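Local coordinates for catalase (Corynebacterium glutamicum, PDB 4B7H), which breaks down hydrogen peroxide into water and oxygen at a haem group, is inhibited by nitric oxide and carries bound NADPH, at residues A5-V10 / N315-F320; V10-R15 / V369-N374; Q355-Y358 / N363-D366. One frame throughout, in Å; residues are numbered along the deposited sequence.

Interaction 1: A5-V10 / N315-F320; sequences AADQIV and NPRNFF
Arg317 packs across Val10 and reaches toward the charge of Asp7, a small mixed contact between the short N-terminal helix 7-11 and the link that leads from strand 305-314 of the large antiparallel sheet into helix 319-324. Val10 presents its CG2 methyl to one face of the Arg317 guanidinium group, with CG2 lying 3.6 Å from Arg317 NE and nearly as close to CZ and NH2. The two side chains meet at about a right angle. A bend at chi2 (-73°) brings the aliphatic part of the arginine over the backbone of its partner, where Arg317 CG sits 3.2 Å from Val10 O. That carbonyl oxygen also accepts a hydrogen bond from Gln322.

Asp7 adds a long salt bridge, OD1 to Arg317 NH2 at 4.0 Å. Its oxygen stands well off the guanidinium plane, although carboxylate and guanidinium are tilted by just 25°, so the attraction is one of charge without a directed N-H. The stronger ionic partners lie just beyond: Arg314 for Asp7, and Asp11 for Arg317. Phe77 of strand 73-82 packs on both Val10 and Pro316, while Phe389 of a second subunit packs on Arg317. The contact thus joins apolar packing along the arginine to a cluster of alternating charges, in which Asp7 and Arg317 probably attract mainly through space and take their firmer bonds from other residues.

Interaction 2: V10-R15 / V369-N374; sequences VDRGMR and VNRPIN
Arg12 reaches across to Arg371 and Pro372, its CB already directed at the loop 369-374. From CB the chain runs out straight, extended from CG to NE, and so the guanidinium arrives at the loop backbone at full length. CG and CD pass beside the end of Arg371, Arg12 CD coming within 3.9 Å of Arg371 NH2. Next along, Arg12 NE is 4.3 Å from Arg371 NH2. The two guanidinium planes are only 24° apart, a pairing of like charges that the carbonyl oxygens nearby probably ease.

The tip makes two bonds to successive carbonyls. Arg12 NH1 donates to Arg371 O at 2.8 Å, almost straight at 173°, with the oxygen in the guanidinium plane; seen from the acceptor, the nitrogen lies above the carbonyl plane. Arg12 NH1 also bonds to Pro368 O and lies 3.5 Å from Arg371 CB. Arg12 NH2 gives a more bent bond to Pro372 O, 3.1 Å at 141°, and has Ile373 CG2 beside it at 4.0 Å. Arg371 itself turns sharply at chi3 and finds its own partner through NH1, the backbone oxygen of Asp366.

The base of Arg12 lies in the type II turn Asp11-Met14 that follows on from the N-terminal helix. Ile373 packs back on Ile9 of that helix, and Val10 and Val369 both rest on Phe77 of strand 73-82; the arginine thereby joins the N-terminal arm to the loop following helix 343-359.

Interaction 3: Q355-Y358 / N363-D366; sequences QQRY and NYRD. With HEM (protoporphyrin IX containing Fe), chain E.
Tyr364 OH is held by two waters, water 1 near the ring plane at the edge and water 2 displaced toward the face that Arg365 covers, in the turn after haem-pocket helix 343-359 of the catalase fold. It donates to water 1 at 2.6 Å and accepts from water 2, whose oxygen is 2.8 Å from Tyr364 OH. Each water passes the link on to the helix: water 1 donates to Gln356 OE1 at 2.7 Å, and water 2 accepts from Arg357 NH2 at 3.1 Å. The phenol thus donates to one water and accepts from the other, and reaches the helix's polar groups through them, with no direct hydrogen bond across the contact.

Direct contact is made by carbon. Gln356 CB sits over the centre of the Tyr364 ring, 3.9 Å from the centroid and 9° off the normal, a CH-pi contact. Tyr364 has CG set between the backbone N and the carbonyl carbon (chi1 73°), and the ring then faces the helix; the opposite face is covered by Arg365 CG.

Beyond CB, Gln356 runs on extended, so that its amide spans two sites. While OE1 holds water 1, Gln356 NE2 donates to haem propionate O1A at 2.9 Å and 174°, and a second bond goes to Leu328 O. Tyr364 is thus a second-shell residue, consistent with a part in positioning, through packing and water, a glutamine that meets the haem. Arg365 continues to Glu54 of a second subunit by a salt bridge. Arg357 CG comes obliquely to the ring, 3.8 Å from Tyr364 CE1.

Interactions 1 and 2 share Val10 and helix 7-11, binding the N-terminal arm to two distant parts of the chain, and both are partly buried. The salt bridge from Arg317 NH2 to Asp11 OD1 connects them, as does Ile9 packing on Ile373. Interaction 3 is fully buried beside the haem; it meets interaction 2 where Asn370 and Arg371 probably bond to the backbone oxygens of Tyr364 and Asp366, and it does not touch interaction 1. The chemistry differs accordingly: long-range charge with apolar packing in 5-10/315-320, arginine on carbonyls in 10-15/369-374, and water-mediated bonds with an aromatic face in 355-358/363-366. All three also touch the second subunit.

Interaction 1: A5-V10 / N315-F320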
loop_
_atom_site.group_PDB
_atom_site.type_symbol
_atom_site.label_atom_id
_atom_site.label_comp_id
_atom_site.label_asym_id
_atom_site.label_seq_id
_atom_site.Cartn_x
_atom_site.Cartn_y
_atom_site.Cartn_z
ATOM N N ALA A 5 -15.651 29.116 -14.144
ATOM C CA ALA A 5 -15.239 28.218 -15.219
ATOM C C ALA A 5 -14.753 26.885 -14.659
ATOM O O ALA A 5 -14.686 25.885 -15.377
ATOM C CB ALA A 5 -14.157 28.859 -16.072
ATOM N N ALA A 6 -14.423 26.866 -13.371
ATOM C CA ALA A 6 -13.953 25.644 -12.726
ATOM C C ALA A 6 -15.082 24.742 -12.216
ATOM O O ALA A 6 -14.807 23.660 -11.691
ATOM C CB ALA A 6 -12.987 25.981 -11.592
ATOM N N ASP A 7 -16.335 25.179 -12.360
ATOM C CA ASP A 7 -17.481 24.404 -11.861
ATOM C C ASP A 7 -17.525 22.973 -12.405
ATOM O O ASP A 7 -17.785 22.029 -11.656
ATOM C CB ASP A 7 -18.802 25.126 -12.160
ATOM C CG ASP A 7 -19.010 26.356 -11.291
ATOM O OD1 ASP A 7 -18.302 26.486 -10.273
ATOM O OD2 ASP A 7 -19.887 27.187 -11.619
ATOM N N GLN A 8 -17.265 22.826 -13.702
ATOM C CA GLN A 8 -17.162 21.523 -14.356
ATOM C C GLN A 8 -16.246 20.598 -13.570
ATOM O O GLN A 8 -16.619 19.473 -13.230
ATOM C CB GLN A 8 -16.631 21.697 -15.789
ATOM C CG GLN A 8 -15.383 22.604 -15.905
ATOM C CD GLN A 8 -14.902 22.792 -17.334
ATOM O OE1 GLN A 8 -14.617 23.911 -17.760
ATOM N NE2 GLN A 8 -14.797 21.698 -18.075
ATOM N N ILE A 9 -15.056 21.095 -13.260
ATOM C CA ILE A 9 -14.041 20.306 -12.583
ATOM C C ILE A 9 -14.465 19.968 -11.151
ATOM O O ILE A 9 -14.412 18.801 -10.731
ATOM C CB ILE A 9 -12.691 21.056 -12.554
ATOM C CG1 ILE A 9 -12.230 21.401 -13.973
ATOM C CG2 ILE A 9 -11.637 20.245 -11.816
ATOM C CD1 ILE A 9 -12.195 20.233 -14.884
ATOM N N VAL A 10 -14.895 20.977 -10.395
ATOM C CA VAL A 10 -15.164 20.753 -8.973
ATOM C C VAL A 10 -16.440 19.962 -8.690
ATOM O O VAL A 10 -16.621 19.467 -7.580
ATOM C CB VAL A 10 -15.145 22.055 -8.133
ATOM C CG1 VAL A 10 -13.799 22.762 -8.264
ATOM C CG2 VAL A 10 -16.285 22.984 -8.529
ATOM N N ASN A 315 -14.335 27.899 -3.929
ATOM C CA ASN A 315 -13.795 27.047 -2.882
ATOM C C ASN A 315 -13.964 25.586 -3.289
ATOM O O ASN A 315 -14.879 25.253 -4.053
ATOM C CB ASN A 315 -14.526 27.291 -1.558
ATOM C CG ASN A 315 -14.009 28.508 -0.807
ATOM O OD1 ASN A 315 -14.779 29.252 -0.186
ATOM N ND2 ASN A 315 -12.703 28.710 -0.847
ATOM N N PRO A 316 -13.092 24.699 -2.783
ATOM C CA PRO A 316 -13.344 23.276 -3.055
ATOM C C PRO A 316 -14.697 22.816 -2.490
ATOM O O PRO A 316 -15.196 23.401 -1.522
ATOM C CB PRO A 316 -12.207 22.569 -2.304
ATOM C CG PRO A 316 -11.768 23.536 -1.253
ATOM C CD PRO A 316 -11.981 24.905 -1.837
ATOM N N ARG A 317 -15.277 21.782 -3.092
ATOM C CA ARG A 317 -16.470 21.142 -2.542
ATOM C C ARG A 317 -16.104 20.231 -1.372
ATOM O O ARG A 317 -16.853 20.132 -0.404
ATOM C CB ARG A 317 -17.178 20.302 -3.606
ATOM C CG ARG A 317 -17.437 20.993 -4.927
ATOM C CD ARG A 317 -18.532 22.018 -4.833
ATOM N NE ARG A 317 -19.002 22.427 -6.157
ATOM C CZ ARG A 317 -19.466 23.640 -6.435
ATOM N NH1 ARG A 317 -19.511 24.565 -5.485
ATOM N NH2 ARG A 317 -19.876 23.933 -7.662
ATOM N N ASN A 318 -14.961 19.553 -1.479
ATOM C CA ASN A 318 -14.497 18.635 -0.441
ATOM C C ASN A 318 -12.978 18.745 -0.375
ATOM O O ASN A 318 -12.288 18.462 -1.359
ATOM C CB ASN A 318 -14.951 17.190 -0.731
ATOM C CG ASN A 318 -14.463 16.190 0.314
ATOM O OD1 ASN A 318 -13.259 15.994 0.481
ATOM N ND2 ASN A 318 -15.396 15.534 1.004
ATOM N N PHE A 319 -12.478 19.205 0.770
ATOM C CA PHE A 319 -11.074 19.540 0.956
ATOM C C PHE A 319 -10.155 18.338 0.710
ATOM O O PHE A 319 -9.190 18.433 -0.034
ATOM C CB PHE A 319 -10.876 20.097 2.369
ATOM C CG PHE A 319 -9.469 20.525 2.665
ATOM C CD1 PHE A 319 -8.548 19.625 3.181
ATOM C CD2 PHE A 319 -9.072 21.833 2.438
ATOM C CE1 PHE A 319 -7.248 20.020 3.455
ATOM C CE2 PHE A 319 -7.769 22.237 2.712
ATOM C CZ PHE A 319 -6.859 21.325 3.215
ATOM N N PHE A 320 -10.440 17.211 1.354
ATOM C CA PHE A 320 -9.587 16.039 1.197
ATOM C C PHE A 320 -9.594 15.560 -0.250
ATOM O O PHE A 320 -8.536 15.312 -0.844
ATOM C CB PHE A 320 -10.026 14.906 2.128
ATOM C CG PHE A 320 -9.207 13.652 1.973
ATOM C CD1 PHE A 320 -8.058 13.468 2.730
ATOM C CD2 PHE A 320 -9.575 12.665 1.063
ATOM C CE1 PHE A 320 -7.295 12.310 2.596
ATOM C CE2 PHE A 320 -8.818 11.508 0.918
ATOM C CZ PHE A 320 -7.672 11.336 1.686
#

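Interaction 2: V10-R15 / V369-N374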
loop_
_atom_site.group_PDB
_atom_site.type_symbol
_atom_site.label_atom_id
_atom_site.label_comp_id
_atom_site.label_asym_id
_atom_site.label_seq_id
_atom_site.Cartn_x
_atom_site.Cartn_y
_atom_site.Cartn_z
ATOM N N VAL A 10 -14.895 20.977 -10.395
ATOM C CA VAL A 10 -15.164 20.753 -8.973
ATOM C C VAL A 10 -16.440 19.962 -8.690
ATOM O O VAL A 10 -16.621 19.467 -7.580
ATOM C CB VAL A 10 -15.145 22.055 -8.133
ATOM C CG1 VAL A 10 -13.799 22.762 -8.264
ATOM C CG2 VAL A 10 -16.285 22.984 -8.529
ATOM N N ASP A 11 -17.311 19.824 -9.688
ATOM C CA ASP A 11 -18.511 19.021 -9.511
ATOM C C ASP A 11 -18.265 17.529 -9.781
ATOM O O ASP A 11 -19.087 16.693 -9.397
ATOM C CB ASP A 11 -19.654 19.544 -10.382
ATOM C CG ASP A 11 -20.277 20.821 -9.833
ATOM O OD1 ASP A 11 -19.963 21.213 -8.687
ATOM O OD2 ASP A 11 -21.101 21.421 -10.549
ATOM N N ARG A 12 -17.133 17.188 -10.405
ATOM C CA ARG A 12 -16.819 15.782 -10.706
ATOM C C ARG A 12 -16.730 14.940 -9.436
ATOM O O ARG A 12 -15.985 15.282 -8.512
ATOM C CB ARG A 12 -15.478 15.649 -11.436
ATOM C CG ARG A 12 -15.365 16.269 -12.816
ATOM C CD ARG A 12 -13.875 16.344 -13.167
ATOM N NE ARG A 12 -13.613 16.759 -14.539
ATOM C CZ ARG A 12 -12.395 16.841 -15.063
ATOM N NH1 ARG A 12 -11.336 16.554 -14.319
ATOM N NH2 ARG A 12 -12.236 17.215 -16.321
ATOM N N GLY A 13 -17.467 13.834 -9.394
ATOM C CA GLY A 13 -17.365 12.891 -8.290
ATOM C C GLY A 13 -18.255 13.171 -7.089
ATOM O O GLY A 13 -18.299 12.379 -6.149
ATOM N N MET A 14 -18.987 14.280 -7.126
ATOM C CA MET A 14 -19.802 14.687 -5.988
ATOM C C MET A 14 -21.193 14.050 -6.003
ATOM O O MET A 14 -21.904 14.096 -7.013
ATOM C CB MET A 14 -19.925 16.208 -5.941
ATOM C CG MET A 14 -20.615 16.717 -4.688
ATOM S SD MET A 14 -20.473 18.497 -4.434
ATOM C CE MET A 14 -21.283 19.127 -5.896
ATOM N N ARG A 15 -21.568 13.444 -4.883
ATOM C CA ARG A 15 -22.905 12.883 -4.712
ATOM C C ARG A 15 -23.959 13.972 -4.571
ATOM O O ARG A 15 -23.663 15.079 -4.102
ATOM C CB ARG A 15 -22.963 12.030 -3.442
ATOM C CG ARG A 15 -22.164 10.745 -3.472
ATOM C CD ARG A 15 -22.450 9.937 -2.218
ATOM N NE ARG A 15 -21.744 8.662 -2.214
ATOM C CZ ARG A 15 -20.688 8.382 -1.460
ATOM N NH1 ARG A 15 -20.194 9.279 -0.613
ATOM N NH2 ARG A 15 -20.132 7.179 -1.545
ATOM N N VAL A 369 -10.028 15.516 -9.636
ATOM C CA VAL A 369 -9.274 16.770 -9.684
ATOM C C VAL A 369 -8.010 16.659 -10.560
ATOM O O VAL A 369 -7.452 17.673 -11.001
ATOM C CB VAL A 369 -8.940 17.266 -8.254
ATOM C CG1 VAL A 369 -7.837 16.442 -7.634
ATOM C CG2 VAL A 369 -8.553 18.720 -8.262
ATOM N N ASN A 370 -7.565 15.432 -10.826
ATOM C CA ASN A 370 -6.335 15.225 -11.590
ATOM C C ASN A 370 -6.537 14.928 -13.074
ATOM O O ASN A 370 -5.580 14.982 -13.851
ATOM C CB ASN A 370 -5.480 14.149 -10.930
ATOM C CG ASN A 370 -4.979 14.582 -9.571
ATOM O OD1 ASN A 370 -4.610 15.747 -9.389
ATOM N ND2 ASN A 370 -4.984 13.665 -8.600
ATOM N N ARG A 371 -7.771 14.621 -13.470
ATOM C CA ARG A 371 -8.062 14.368 -14.883
ATOM C C ARG A 371 -8.090 15.659 -15.680
ATOM O O ARG A 371 -8.651 16.658 -15.229
ATOM C CB ARG A 371 -9.431 13.712 -15.046
ATOM C CG ARG A 371 -9.572 12.380 -14.388
ATOM C CD ARG A 371 -10.679 11.588 -15.052
ATOM N NE ARG A 371 -12.006 12.195 -14.952
ATOM C CZ ARG A 371 -12.856 11.971 -13.953
ATOM N NH1 ARG A 371 -12.509 11.182 -12.943
ATOM N NH2 ARG A 371 -14.051 12.550 -13.954
ATOM N N PRO A 372 -7.520 15.639 -16.899
ATOM C CA PRO A 372 -7.623 16.830 -17.743
ATOM C C PRO A 372 -9.031 16.993 -18.325
ATOM O O PRO A 372 -9.908 16.149 -18.095
ATOM C CB PRO A 372 -6.593 16.561 -18.842
ATOM C CG PRO A 372 -6.516 15.074 -18.935
ATOM C CD PRO A 372 -6.709 14.577 -17.524
ATOM N N ILE A 373 -9.264 18.078 -19.056
ATOM C CA ILE A 373 -10.582 18.255 -19.650
ATOM C C ILE A 373 -10.729 17.458 -20.945
ATOM O O ILE A 373 -11.839 17.096 -21.321
ATOM C CB ILE A 373 -10.970 19.729 -19.833
ATOM C CG1 ILE A 373 -9.980 20.445 -20.751
ATOM C CG2 ILE A 373 -11.079 20.400 -18.477
ATOM C CD1 ILE A 373 -10.441 21.833 -21.171
ATOM N N ASN A 374 -9.606 17.172 -21.604
ATOM C CA ASN A 374 -9.590 16.330 -22.801
ATOM C C ASN A 374 -9.411 14.846 -22.467
ATOM O O ASN A 374 -8.945 14.502 -21.377
ATOM C CB ASN A 374 -8.519 16.812 -23.809
ATOM C CG ASN A 374 -7.093 16.843 -23.220
ATOM O OD1 ASN A 374 -6.877 17.276 -22.087
ATOM N ND2 ASN A 374 -6.113 16.394 -24.010
#

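Interaction 3: Q355-Y358 / N363-D366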
loop_
_atom_site.group_PDB
_atom_site.type_symbol
_atom_site.label_atom_id
_atom_site.label_comp_id
_atom_site.label_asym_id
_atom_site.label_seq_id
_atom_site.Cartn_x
_atom_site.Cartn_y
_atom_site.Cartn_z
ATOM N N GLN A 355 6.478 10.540 -6.105
ATOM C CA GLN A 355 5.853 10.572 -4.786
ATOM C C GLN A 355 4.344 10.327 -4.878
ATOM O O GLN A 355 3.765 9.620 -4.047
ATOM C CB GLN A 355 6.127 11.877 -4.031
ATOM C CG GLN A 355 5.498 11.802 -2.630
ATOM C CD GLN A 355 5.924 12.886 -1.661
ATOM O OE1 GLN A 355 5.166 13.224 -0.739
ATOM N NE2 GLN A 355 7.134 13.418 -1.830
ATOM N N GLN A 356 3.711 10.892 -5.901
ATOM C CA GLN A 356 2.264 10.784 -6.037
ATOM C C GLN A 356 1.798 9.353 -6.287
ATOM O O GLN A 356 0.753 8.941 -5.774
ATOM C CB GLN A 356 1.777 11.757 -7.114
ATOM C CG GLN A 356 1.859 13.199 -6.621
ATOM C CD GLN A 356 2.095 14.215 -7.717
ATOM O OE1 GLN A 356 2.135 13.885 -8.907
ATOM N NE2 GLN A 356 2.251 15.479 -7.312
ATOM N N ARG A 357 2.588 8.590 -7.042
ATOM C CA ARG A 357 2.292 7.176 -7.249
ATOM C C ARG A 357 2.217 6.440 -5.905
ATOM O O ARG A 357 1.422 5.517 -5.754
ATOM C CB ARG A 357 3.354 6.538 -8.150
ATOM C CG ARG A 357 3.263 6.997 -9.597
ATOM C CD ARG A 357 4.512 6.650 -10.422
ATOM N NE ARG A 357 4.464 7.374 -11.689
ATOM C CZ ARG A 357 5.458 8.088 -12.209
ATOM N NH1 ARG A 357 6.647 8.128 -11.617
ATOM N NH2 ARG A 357 5.254 8.741 -13.349
ATOM N N TYR A 358 3.046 6.843 -4.943
ATOM C CA TYR A 358 3.037 6.252 -3.598
ATOM C C TYR A 358 1.974 6.879 -2.683
ATOM O O TYR A 358 1.193 6.176 -2.033
ATOM C CB TYR A 358 4.410 6.437 -2.948
ATOM C CG TYR A 358 4.413 6.199 -1.450
ATOM C CD1 TYR A 358 4.235 4.922 -0.938
ATOM C CD2 TYR A 358 4.567 7.252 -0.552
ATOM C CE1 TYR A 358 4.221 4.696 0.423
ATOM C CE2 TYR A 358 4.557 7.033 0.818
ATOM C CZ TYR A 358 4.377 5.749 1.296
ATOM O OH TYR A 358 4.357 5.489 2.645
ATOM N N ASN A 363 -2.993 4.951 -9.786
ATOM C CA ASN A 363 -4.003 5.525 -10.658
ATOM C C ASN A 363 -4.492 6.899 -10.236
ATOM O O ASN A 363 -5.601 7.301 -10.577
ATOM C CB ASN A 363 -5.150 4.528 -10.857
ATOM C CG ASN A 363 -4.777 3.443 -11.841
ATOM O OD1 ASN A 363 -4.204 3.742 -12.882
ATOM N ND2 ASN A 363 -5.060 2.181 -11.509
ATOM N N TYR A 364 -3.621 7.638 -9.549
ATOM C CA TYR A 364 -3.948 8.965 -9.056
ATOM C C TYR A 364 -4.395 9.921 -10.154
ATOM O O TYR A 364 -5.163 10.846 -9.885
ATOM C CB TYR A 364 -2.761 9.571 -8.308
ATOM C CG TYR A 364 -1.596 10.016 -9.176
ATOM C CD1 TYR A 364 -0.591 9.127 -9.542
ATOM C CD2 TYR A 364 -1.490 11.340 -9.609
ATOM C CE1 TYR A 364 0.487 9.537 -10.319
ATOM C CE2 TYR A 364 -0.418 11.760 -10.393
ATOM C CZ TYR A 364 0.564 10.852 -10.745
ATOM O OH TYR A 364 1.635 11.273 -11.508
ATOM N N ARG A 365 -3.925 9.702 -11.382
ATOM C CA ARG A 365 -4.258 10.594 -12.494
ATOM C C ARG A 365 -5.734 10.531 -12.854
ATOM O O ARG A 365 -6.244 11.430 -13.521
ATOM C CB ARG A 365 -3.459 10.236 -13.748
ATOM C CG ARG A 365 -1.958 10.408 -13.639
ATOM C CD ARG A 365 -1.524 11.806 -13.926
ATOM N NE ARG A 365 -0.076 11.867 -14.086
ATOM C CZ ARG A 365 0.573 12.955 -14.477
ATOM N NH1 ARG A 365 -0.115 14.056 -14.754
ATOM N NH2 ARG A 365 1.896 12.943 -14.592
ATOM N N ASP A 366 -6.411 9.465 -12.426
ATOM C CA ASP A 366 -7.810 9.257 -12.772
ATOM C C ASP A 366 -8.779 9.919 -11.787
ATOM O O ASP A 366 -9.988 9.981 -12.037
ATOM C CB ASP A 366 -8.101 7.759 -12.880
ATOM C CG ASP A 366 -7.354 7.097 -14.041
ATOM O OD1 ASP A 366 -7.104 7.774 -15.063
ATOM O OD2 ASP A 366 -7.018 5.900 -13.932
HETATM C CHA HEM E . 6.042 19.624 -3.070
HETATM C CHB HEM E . 10.135 17.597 -4.701
HETATM C CHC HEM E . 12.071 22.014 -5.122
HETATM C CHD HEM E . 7.616 23.834 -4.980
HETATM C C1A HEM E . 6.978 18.695 -3.456
HETATM C C2A HEM E . 6.783 17.258 -3.489
HETATM C C3A HEM E . 7.916 16.712 -3.957
HETATM C C4A HEM E . 8.857 17.773 -4.223
HETATM C CMA HEM E . 8.231 15.232 -4.199
HETATM C CAA HEM E . 5.486 16.530 -3.072
HETATM C CBA HEM E . 4.547 16.451 -4.267
HETATM C CGA HEM E . 3.339 15.591 -4.005
HETATM O O1A HEM E . 2.249 15.969 -4.502
HETATM O O2A HEM E . 3.439 14.539 -3.321
HETATM C C1B HEM E . 11.038 18.608 -4.936
HETATM C C2B HEM E . 12.415 18.442 -5.343
HETATM C C3B HEM E . 12.955 19.675 -5.434
HETATM C C4B HEM E . 11.924 20.638 -5.113
HETATM C CMB HEM E . 13.083 17.072 -5.583
HETATM C CAB HEM E . 14.375 20.109 -5.847
HETATM C CBB HEM E . 15.133 19.379 -6.665
HETATM C C1C HEM E . 11.011 22.886 -5.297
HETATM C C2C HEM E . 11.037 24.203 -5.916
HETATM C C3C HEM E . 9.786 24.694 -5.866
HETATM C C4C HEM E . 8.948 23.694 -5.240
HETATM C CMC HEM E . 12.302 24.887 -6.491
HETATM C CAC HEM E . 9.212 26.022 -6.418
HETATM C CBC HEM E . 9.740 26.654 -7.480
HETATM C C1D HEM E . 6.819 22.893 -4.388
HETATM C C2D HEM E . 5.456 23.137 -4.043
HETATM C C3D HEM E . 4.955 21.847 -3.453
HETATM C C4D HEM E . 6.059 20.928 -3.504
HETATM C CMD HEM E . 4.674 24.436 -4.220
HETATM C CAD HEM E . 3.539 21.603 -2.953
HETATM C CBD HEM E . 2.633 21.383 -4.163
HETATM C CGD HEM E . 1.245 21.250 -3.609
HETATM O O1D HEM E . 0.641 20.154 -3.717
HETATM O O2D HEM E . 0.743 22.247 -3.032
HETATM N NA HEM E . 8.253 18.983 -3.919
HETATM N NB HEM E . 10.766 19.952 -4.801
HETATM N NC HEM E . 9.714 22.604 -4.901
HETATM N ND HEM E . 7.155 21.585 -4.051
HETATM FE FE HEM E . 8.981 20.801 -4.369
HETATM O O HOH W 1 1.825 13.894 -11.556
HETATM O O HOH W 2 2.341 9.662 -13.650
#